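Local coordinates for 2-dehydropantoate 2-reductase (Bacillus subtilis, PDB 3EGO), which probably catalyses the NADPH-dependent reduction of 2-dehydropantoate (ketopantoate) to (R)-pantoate, the second step of pantoate formation in pantothenate biosynthesis, at residues F97-K109 / E260-A272. Sequence-based numbering, arbitrary orientation.
Sequences FLQNGMGHIHDLK and EADAIIGYLLKEA
The seam between the Rossmann-type N-terminal domain and the helical C-terminal domain of ketopantoate reductase is bridged here, where the loop after strand 94-97 and helix 103-109 meet helix 261-274; Asn100 and Glu260, which face each other at one end, are probably both NADP(+) ligands, Asn100 probably a substrate ligand as well. Asn100 ND2 donates to the syn lone pair of Glu260 OE2 at 3.1 Å, with the oxygen close to the amide plane although amide and carboxylate are turned 70° apart. The probable active site adjoins: the side chain of Lys181, the likely proton donor, is about 4 Å from that of Asn100, and the side chain of Asn185, probably a substrate ligand, is as near to that of Ile264.

From there the loop runs close against the helix, and Gly103 CA comes within 4.3 Å of Ala263 CA. Gly101 CA sits 3.4 Å from Ala263 O, where a side chain would collide with that oxygen. The same carbonyl takes a nearly straight bond from Met102 N (2.9 Å) and a weak one from Gly103 N, so the loop is gripped just as it turns into helix 103-109.

Tyr267 projects from helix 261-274 toward helix 103-109, the short axes of the two being inclined at 66°. Its CG lies anti to the backbone N (chi1 163°), which sets one face of the ring against Met102: CB stands 3.6 Å from the ring centroid, almost on the normal, a CH-pi contact, while CE bends round to the hydroxyl. The His106 ring lies roughly parallel to the tyrosine but slid aside. Imidazole and Glu271 carboxylate are nearly coplanar, and His106 NE2 reaches the anti lone pair of Glu271 OE2 at 2.7 Å. Replacing the imidazole by an alanine is likely to leave Glu271 OE2 without its N-H donor and to open a gap beside Tyr267. Lys270 passes alongside the histidine, its CD 3.8 Å from His106 ND1.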
loop_
_atom_site.group_PDB
_atom_site.type_symbol
_atom_site.label_atom_id
_atom_site.label_comp_id
_atom_site.label_asym_id
_atom_site.label_seq_id
_atom_site.Cartn_x
_atom_site.Cartn_y
_atom_site.Cartn_z
ATOM N N PHE A 97 9.464 27.670 14.007
ATOM C CA PHE A 97 8.968 26.653 13.054
ATOM C C PHE A 97 8.006 25.682 13.704
ATOM O O PHE A 97 8.362 25.033 14.683
ATOM C CB PHE A 97 10.156 25.871 12.484
ATOM C CG PHE A 97 10.985 26.666 11.553
ATOM C CD1 PHE A 97 10.681 26.689 10.197
ATOM C CD2 PHE A 97 12.060 27.424 12.020
ATOM C CE1 PHE A 97 11.441 27.457 9.304
ATOM C CE2 PHE A 97 12.838 28.184 11.146
ATOM C CZ PHE A 97 12.524 28.215 9.783
ATOM N N LEU A 98 6.786 25.566 13.179
ATOM C CA LEU A 98 5.820 24.701 13.806
ATOM C C LEU A 98 5.408 23.544 12.900
ATOM O O LEU A 98 4.404 22.884 13.165
ATOM C CB LEU A 98 4.577 25.497 14.237
ATOM C CG LEU A 98 4.758 26.494 15.368
ATOM C CD1 LEU A 98 3.396 27.102 15.655
ATOM C CD2 LEU A 98 5.304 25.775 16.618
ATOM N N GLN A 99 6.239 23.290 11.897
ATOM C CA GLN A 99 6.129 22.195 10.931
ATOM C C GLN A 99 5.911 20.817 11.519
ATOM O O GLN A 99 6.478 20.474 12.539
ATOM C CB GLN A 99 7.405 22.144 10.092
ATOM C CG GLN A 99 7.836 23.508 9.542
ATOM C CD GLN A 99 6.982 23.898 8.369
ATOM O OE1 GLN A 99 6.145 24.808 8.469
ATOM N NE2 GLN A 99 7.151 23.185 7.244
ATOM N N ASN A 100 5.096 20.013 10.839
ATOM C CA ASN A 100 4.931 18.606 11.208
ATOM C C ASN A 100 6.116 17.832 10.666
ATOM O O ASN A 100 6.662 18.192 9.619
ATOM C CB ASN A 100 3.642 18.021 10.623
ATOM C CG ASN A 100 2.398 18.611 11.248
ATOM O OD1 ASN A 100 2.357 18.886 12.449
ATOM N ND2 ASN A 100 1.353 18.794 10.429
ATOM N N GLY A 101 6.519 16.780 11.371
ATOM C CA GLY A 101 7.686 16.025 10.949
ATOM C C GLY A 101 8.971 16.697 11.391
ATOM O O GLY A 101 8.934 17.669 12.147
ATOM N N MET A 102 10.102 16.168 10.927
ATOM C CA MET A 102 11.420 16.669 11.317
ATOM C C MET A 102 12.339 16.884 10.121
ATOM O O MET A 102 13.506 17.177 10.311
ATOM C CB MET A 102 12.085 15.739 12.360
ATOM C CG MET A 102 11.506 15.853 13.813
ATOM S SD MET A 102 12.193 14.750 15.106
ATOM C CE MET A 102 13.710 15.678 15.391
ATOM N N GLY A 103 11.812 16.789 8.893
ATOM C CA GLY A 103 12.607 17.042 7.681
ATOM C C GLY A 103 13.209 18.442 7.657
ATOM O O GLY A 103 14.275 18.669 7.062
ATOM N N HIS A 104 12.550 19.394 8.320
ATOM C CA HIS A 104 13.068 20.773 8.354
ATOM C C HIS A 104 14.295 20.879 9.237
ATOM O O HIS A 104 15.104 21.800 9.087
ATOM C CB HIS A 104 12.008 21.792 8.799
ATOM C CG HIS A 104 11.462 21.558 10.176
ATOM N ND1 HIS A 104 10.837 20.384 10.540
ATOM C CD2 HIS A 104 11.383 22.372 11.255
ATOM C CE1 HIS A 104 10.423 20.472 11.791
ATOM N NE2 HIS A 104 10.737 21.671 12.247
ATOM N N ILE A 105 14.419 19.930 10.151
ATOM C CA ILE A 105 15.527 19.909 11.104
ATOM C C ILE A 105 16.850 19.729 10.362
ATOM O O ILE A 105 17.841 20.350 10.713
ATOM C CB ILE A 105 15.328 18.803 12.150
ATOM C CG1 ILE A 105 14.090 19.105 13.007
ATOM C CG2 ILE A 105 16.568 18.648 12.999
ATOM C CD1 ILE A 105 14.130 20.499 13.686
ATOM N N HIS A 106 16.854 18.921 9.299
ATOM C CA HIS A 106 18.047 18.817 8.444
ATOM C C HIS A 106 18.357 20.142 7.708
ATOM O O HIS A 106 19.519 20.536 7.581
ATOM C CB HIS A 106 17.948 17.613 7.486
ATOM C CG HIS A 106 18.008 16.282 8.173
ATOM N ND1 HIS A 106 17.234 15.209 7.792
ATOM C CD2 HIS A 106 18.745 15.854 9.228
ATOM C CE1 HIS A 106 17.492 14.174 8.577
ATOM N NE2 HIS A 106 18.403 14.541 9.461
ATOM N N ASP A 107 17.323 20.846 7.259
ATOM C CA ASP A 107 17.507 22.156 6.628
ATOM C C ASP A 107 18.049 23.205 7.603
ATOM O O ASP A 107 18.914 24.010 7.255
ATOM C CB ASP A 107 16.187 22.653 6.020
ATOM C CG ASP A 107 15.372 21.531 5.365
ATOM O OD1 ASP A 107 15.862 20.375 5.296
ATOM O OD2 ASP A 107 14.228 21.805 4.934
ATOM N N LEU A 108 17.527 23.196 8.827
ATOM C CA LEU A 108 17.950 24.144 9.861
ATOM C C LEU A 108 19.357 23.906 10.392
ATOM O O LEU A 108 20.046 24.854 10.754
ATOM C CB LEU A 108 17.002 24.087 11.059
ATOM C CG LEU A 108 15.541 24.426 10.848
ATOM C CD1 LEU A 108 14.827 24.363 12.170
ATOM C CD2 LEU A 108 15.427 25.764 10.233
ATOM N N LYS A 109 19.740 22.636 10.485
ATOM C CA LYS A 109 21.040 22.229 11.004
ATOM C C LYS A 109 22.167 23.032 10.366
ATOM O O LYS A 109 23.036 23.570 11.054
ATOM C CB LYS A 109 21.273 20.753 10.697
ATOM C CG LYS A 109 21.831 19.956 11.850
ATOM C CD LYS A 109 20.703 19.356 12.671
ATOM C CE LYS A 109 21.245 18.589 13.860
ATOM N NZ LYS A 109 20.349 17.462 14.250
ATOM N N GLU A 260 2.871 13.935 3.968
ATOM C CA GLU A 260 4.053 14.344 4.727
ATOM C C GLU A 260 5.074 13.202 4.866
ATOM O O GLU A 260 5.779 13.126 5.870
ATOM C CB GLU A 260 3.613 14.798 6.108
ATOM C CG GLU A 260 2.571 15.920 6.074
ATOM C CD GLU A 260 2.055 16.289 7.464
ATOM O OE1 GLU A 260 1.867 15.384 8.317
ATOM O OE2 GLU A 260 1.859 17.496 7.688
ATOM N N ALA A 261 5.078 12.259 3.921
ATOM C CA ALA A 261 6.052 11.144 3.958
ATOM C C ALA A 261 7.498 11.648 4.057
ATOM O O ALA A 261 8.335 11.096 4.817
ATOM C CB ALA A 261 5.873 10.234 2.706
ATOM N N ASP A 262 7.846 12.673 3.298
ATOM C CA ASP A 262 9.251 13.091 3.327
ATOM C C ASP A 262 9.633 13.665 4.687
ATOM O O ASP A 262 10.748 13.428 5.172
ATOM C CB ASP A 262 9.566 14.117 2.252
ATOM C CG ASP A 262 9.547 13.543 0.869
ATOM O OD1 ASP A 262 9.689 12.313 0.724
ATOM O OD2 ASP A 262 9.380 14.341 -0.077
ATOM N N ALA A 263 8.710 14.410 5.298
ATOM C CA ALA A 263 8.985 15.084 6.578
ATOM C C ALA A 263 8.925 14.131 7.757
ATOM O O ALA A 263 9.619 14.319 8.745
ATOM C CB ALA A 263 8.022 16.245 6.788
ATOM N N ILE A 264 8.110 13.097 7.659
ATOM C CA ILE A 264 8.005 12.120 8.730
ATOM C C ILE A 264 8.978 10.971 8.502
ATOM O O ILE A 264 9.842 10.681 9.360
ATOM C CB ILE A 264 6.593 11.562 8.859
ATOM C CG1 ILE A 264 5.578 12.664 9.216
ATOM C CG2 ILE A 264 6.535 10.435 9.867
ATOM C CD1 ILE A 264 5.465 12.938 10.677
ATOM N N ILE A 265 8.825 10.287 7.371
ATOM C CA ILE A 265 9.579 9.058 7.165
ATOM C C ILE A 265 10.932 9.336 6.573
ATOM O O ILE A 265 11.914 8.689 6.971
ATOM C CB ILE A 265 8.855 8.045 6.216
ATOM C CG1 ILE A 265 7.383 7.852 6.602
ATOM C CG2 ILE A 265 9.604 6.700 6.224
ATOM C CD1 ILE A 265 6.566 7.217 5.493
ATOM N N GLY A 266 10.970 10.244 5.593
ATOM C CA GLY A 266 12.188 10.576 4.846
ATOM C C GLY A 266 13.288 11.073 5.770
ATOM O O GLY A 266 14.503 10.891 5.514
ATOM N N TYR A 267 12.873 11.695 6.860
ATOM C CA TYR A 267 13.861 12.132 7.859
ATOM C C TYR A 267 14.493 10.963 8.639
ATOM O O TYR A 267 15.715 10.931 8.862
ATOM C CB TYR A 267 13.230 13.154 8.800
ATOM C CG TYR A 267 14.003 13.350 10.069
ATOM C CD1 TYR A 267 14.975 14.330 10.164
ATOM C CD2 TYR A 267 13.733 12.583 11.175
ATOM C CE1 TYR A 267 15.686 14.527 11.337
ATOM C CE2 TYR A 267 14.430 12.770 12.357
ATOM C CZ TYR A 267 15.415 13.736 12.423
ATOM O OH TYR A 267 16.136 13.937 13.594
ATOM N N LEU A 268 13.661 10.020 9.081
ATOM C CA LEU A 268 14.127 8.796 9.689
ATOM C C LEU A 268 15.062 8.033 8.725
ATOM O O LEU A 268 16.099 7.505 9.142
ATOM C CB LEU A 268 12.946 7.922 10.081
ATOM C CG LEU A 268 12.172 8.466 11.297
ATOM C CD1 LEU A 268 10.831 7.797 11.446
ATOM C CD2 LEU A 268 12.969 8.259 12.588
ATOM N N LEU A 269 14.711 8.000 7.444
ATOM C CA LEU A 269 15.555 7.271 6.473
ATOM C C LEU A 269 16.947 7.902 6.378
ATOM O O LEU A 269 17.947 7.184 6.402
ATOM C CB LEU A 269 14.890 7.181 5.106
ATOM C CG LEU A 269 13.553 6.394 5.139
ATOM C CD1 LEU A 269 12.971 6.311 3.728
ATOM C CD2 LEU A 269 13.696 5.003 5.718
ATOM N N LYS A 270 16.999 9.228 6.290
ATOM C CA LYS A 270 18.271 9.950 6.226
ATOM C C LYS A 270 19.085 9.696 7.465
ATOM O O LYS A 270 20.298 9.501 7.393
ATOM C CB LYS A 270 18.047 11.444 6.044
ATOM C CG LYS A 270 17.593 11.781 4.633
ATOM C CD LYS A 270 16.974 13.150 4.557
ATOM C CE LYS A 270 17.072 13.675 3.142
ATOM N NZ LYS A 270 16.748 15.128 3.090
ATOM N N GLU A 271 18.411 9.666 8.607
ATOM C CA GLU A 271 19.094 9.389 9.872
ATOM C C GLU A 271 19.576 7.946 10.041
ATOM O O GLU A 271 20.654 7.717 10.617
ATOM C CB GLU A 271 18.217 9.818 11.058
ATOM C CG GLU A 271 18.101 11.312 11.181
ATOM C CD GLU A 271 19.407 11.921 11.641
ATOM O OE1 GLU A 271 19.996 11.353 12.579
ATOM O OE2 GLU A 271 19.834 12.934 11.055
ATOM N N ALA A 272 18.794 6.977 9.563
ATOM C CA ALA A 272 19.210 5.570 9.602
ATOM C C ALA A 272 20.480 5.415 8.794
ATOM O O ALA A 272 21.438 4.730 9.213
ATOM C CB ALA A 272 18.114 4.656 9.033
#